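Local coordinates for protein Two-component response regulator, LuxR family (Aurantimonas sp., PDB 3CZ5) that probably acts as a DNA-binding transcription regulator of a two-component system, represented here by its CheY-like receiver domain, at residues R81-T86 against V116-A121. Numbering follows the deposited sequence.
Sequences RILIFT and VQAIEA. With PO4 (phosphate ion), chain E.
Leu-83 meets Ala-118 and Ile-119 where helix 114-122 covers strand 82-86, a central strand of the parallel sheet in the CheY-like receiver fold. No hydrogen bond crosses between the segments; the evidence for their association is apolar contact and a modest 98 Å² of buried surface, more than half of it on Leu-83. The CA-CB bond of this leucine is directed at the helix, and with CG anti to the backbone N (chi1 163°) the isobutyl group extends forward so that one methyl does most of the touching. Leu-83 CD2 lies 3.8 Å from both Ala-118 CB and Ile-119 CG1; the Leu-83 and Ile-119 side chains cross at about a right angle. Ile-119 offers this branch because chi1 of -70° sets CG1 anti to the carbonyl carbon, while CG2 takes the position anti to the backbone N. The leucine's other methyl, CD1, stands 4.2 Å from Ala-118 CB, a looser approach. Leu-115 and Ile-122, on the same helix, also touch Leu-83, and Ala-118 reaches Val-106 of the adjoining strand. At the C-terminal end of strand 82-86 a phosphate ion, probably from the crystallisation liquor, sits where a receiver domain would be expected to hold its phosphoryl group; Asp-58, the predicted phosphorylation site, is unmodified. Thr-86 OG1 donates a hydrogen bond to phosphate O3 at 2.8 Å, joined by Lys-108 NZ and the backbone N of Leu-59 and Thr-60.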
loop_
_atom_site.group_PDB
_atom_site.type_symbol
_atom_site.label_atom_id
_atom_site.label_comp_id
_atom_site.label_asym_id
_atom_site.label_seq_id
_atom_site.Cartn_x
_atom_site.Cartn_y
_atom_site.Cartn_z
ATOM N N ARG A 81 7.382 -5.620 -1.487
ATOM C CA ARG A 81 6.108 -5.299 -2.069
ATOM C C ARG A 81 5.268 -4.313 -1.190
ATOM O O ARG A 81 4.631 -4.730 -0.189
ATOM C CB ARG A 81 5.354 -6.601 -2.341
ATOM C CG ARG A 81 5.889 -7.360 -3.502
ATOM C CD ARG A 81 5.583 -8.812 -3.373
ATOM N NE ARG A 81 5.507 -9.493 -4.697
ATOM C CZ ARG A 81 5.534 -10.834 -4.902
ATOM N NH1 ARG A 81 5.672 -11.667 -3.854
ATOM N NH2 ARG A 81 5.445 -11.331 -6.140
ATOM N N ILE A 82 5.225 -3.035 -1.574
ATOM C CA ILE A 82 4.392 -2.067 -0.859
ATOM C C ILE A 82 3.180 -1.555 -1.635
ATOM O O ILE A 82 3.323 -1.135 -2.783
ATOM C CB ILE A 82 5.219 -0.799 -0.437
ATOM C CG1 ILE A 82 6.405 -1.180 0.459
ATOM C CG2 ILE A 82 4.320 0.239 0.261
ATOM C CD1 ILE A 82 7.620 -1.407 -0.314
ATOM N N LEU A 83 1.998 -1.538 -1.014
ATOM C CA LEU A 83 0.773 -1.020 -1.648
ATOM C C LEU A 83 0.429 0.299 -0.991
ATOM O O LEU A 83 0.064 0.331 0.170
ATOM C CB LEU A 83 -0.356 -2.001 -1.448
ATOM C CG LEU A 83 -1.802 -1.537 -1.650
ATOM C CD1 LEU A 83 -2.052 -1.023 -2.998
ATOM C CD2 LEU A 83 -2.812 -2.676 -1.615
ATOM N N ILE A 84 0.606 1.423 -1.658
ATOM C CA ILE A 84 0.102 2.636 -1.054
ATOM C C ILE A 84 -1.417 2.591 -1.160
ATOM O O ILE A 84 -1.963 2.257 -2.267
ATOM C CB ILE A 84 0.442 3.840 -1.782
ATOM C CG1 ILE A 84 1.948 4.138 -1.736
ATOM C CG2 ILE A 84 -0.365 4.934 -1.092
ATOM C CD1 ILE A 84 2.725 3.494 -0.613
ATOM N N PHE A 85 -2.095 2.893 -0.037
ATOM C CA PHE A 85 -3.559 2.894 0.096
ATOM C C PHE A 85 -3.911 4.220 0.700
ATOM O O PHE A 85 -3.480 4.522 1.809
ATOM C CB PHE A 85 -4.003 1.866 1.071
ATOM C CG PHE A 85 -5.482 1.580 1.037
ATOM C CD1 PHE A 85 -6.243 1.759 -0.143
ATOM C CD2 PHE A 85 -6.133 1.076 2.164
ATOM C CE1 PHE A 85 -7.603 1.456 -0.162
ATOM C CE2 PHE A 85 -7.478 0.805 2.130
ATOM C CZ PHE A 85 -8.190 0.964 0.972
ATOM N N THR A 86 -4.664 5.031 -0.034
ATOM C CA THR A 86 -4.758 6.414 0.350
ATOM C C THR A 86 -6.065 7.133 -0.075
ATOM O O THR A 86 -6.850 6.708 -0.890
ATOM C CB THR A 86 -3.583 7.149 -0.246
ATOM O OG1 THR A 86 -3.671 8.516 0.140
ATOM C CG2 THR A 86 -3.660 7.050 -1.735
ATOM N N VAL A 116 -8.553 -5.596 -1.481
ATOM C CA VAL A 116 -8.096 -6.957 -1.484
ATOM C C VAL A 116 -7.632 -7.358 -2.863
ATOM O O VAL A 116 -6.530 -7.827 -3.032
ATOM C CB VAL A 116 -9.110 -7.880 -0.994
ATOM C CG1 VAL A 116 -8.830 -9.267 -1.586
ATOM C CG2 VAL A 116 -9.064 -7.902 0.512
ATOM N N GLN A 117 -8.434 -7.116 -3.875
ATOM C CA GLN A 117 -7.943 -7.279 -5.258
ATOM C C GLN A 117 -6.500 -6.792 -5.497
ATOM O O GLN A 117 -5.629 -7.571 -5.952
ATOM C CB GLN A 117 -8.834 -6.527 -6.241
ATOM C CG GLN A 117 -10.256 -6.823 -6.144
ATOM C CD GLN A 117 -10.520 -7.970 -6.997
ATOM O OE1 GLN A 117 -9.788 -8.192 -7.975
ATOM N NE2 GLN A 117 -11.556 -8.754 -6.658
ATOM N N ALA A 118 -6.257 -5.505 -5.247
ATOM C CA ALA A 118 -4.890 -4.983 -5.329
ATOM C C ALA A 118 -3.906 -5.892 -4.583
ATOM O O ALA A 118 -3.006 -6.482 -5.169
ATOM C CB ALA A 118 -4.841 -3.618 -4.747
ATOM N N ILE A 119 -4.054 -6.015 -3.281
ATOM C CA ILE A 119 -3.207 -6.970 -2.572
ATOM C C ILE A 119 -3.021 -8.334 -3.355
ATOM O O ILE A 119 -1.889 -8.851 -3.476
ATOM C CB ILE A 119 -3.828 -7.276 -1.230
ATOM C CG1 ILE A 119 -3.730 -6.078 -0.330
ATOM C CG2 ILE A 119 -3.194 -8.484 -0.556
ATOM C CD1 ILE A 119 -4.566 -6.260 0.938
ATOM N N GLU A 120 -4.142 -8.891 -3.829
ATOM C CA GLU A 120 -4.178 -10.134 -4.568
ATOM C C GLU A 120 -3.267 -10.083 -5.789
ATOM O O GLU A 120 -2.431 -10.981 -5.985
ATOM C CB GLU A 120 -5.588 -10.448 -5.061
ATOM C CG GLU A 120 -6.622 -10.481 -3.962
ATOM C CD GLU A 120 -7.633 -11.647 -4.104
ATOM O OE1 GLU A 120 -7.622 -12.541 -3.196
ATOM O OE2 GLU A 120 -8.421 -11.658 -5.112
ATOM N N ALA A 121 -3.431 -9.047 -6.604
ATOM C CA ALA A 121 -2.640 -8.864 -7.826
ATOM C C ALA A 121 -1.205 -8.561 -7.621
ATOM O O ALA A 121 -0.408 -8.852 -8.508
ATOM C CB ALA A 121 -3.179 -7.748 -8.617
HETATM P P PO4 E . -4.062 8.770 3.848
HETATM O O1 PO4 E . -4.796 10.010 3.473
HETATM O O2 PO4 E . -4.898 7.528 4.061
HETATM O O3 PO4 E . -2.966 8.489 2.860
HETATM O O4 PO4 E . -3.446 9.356 5.091
#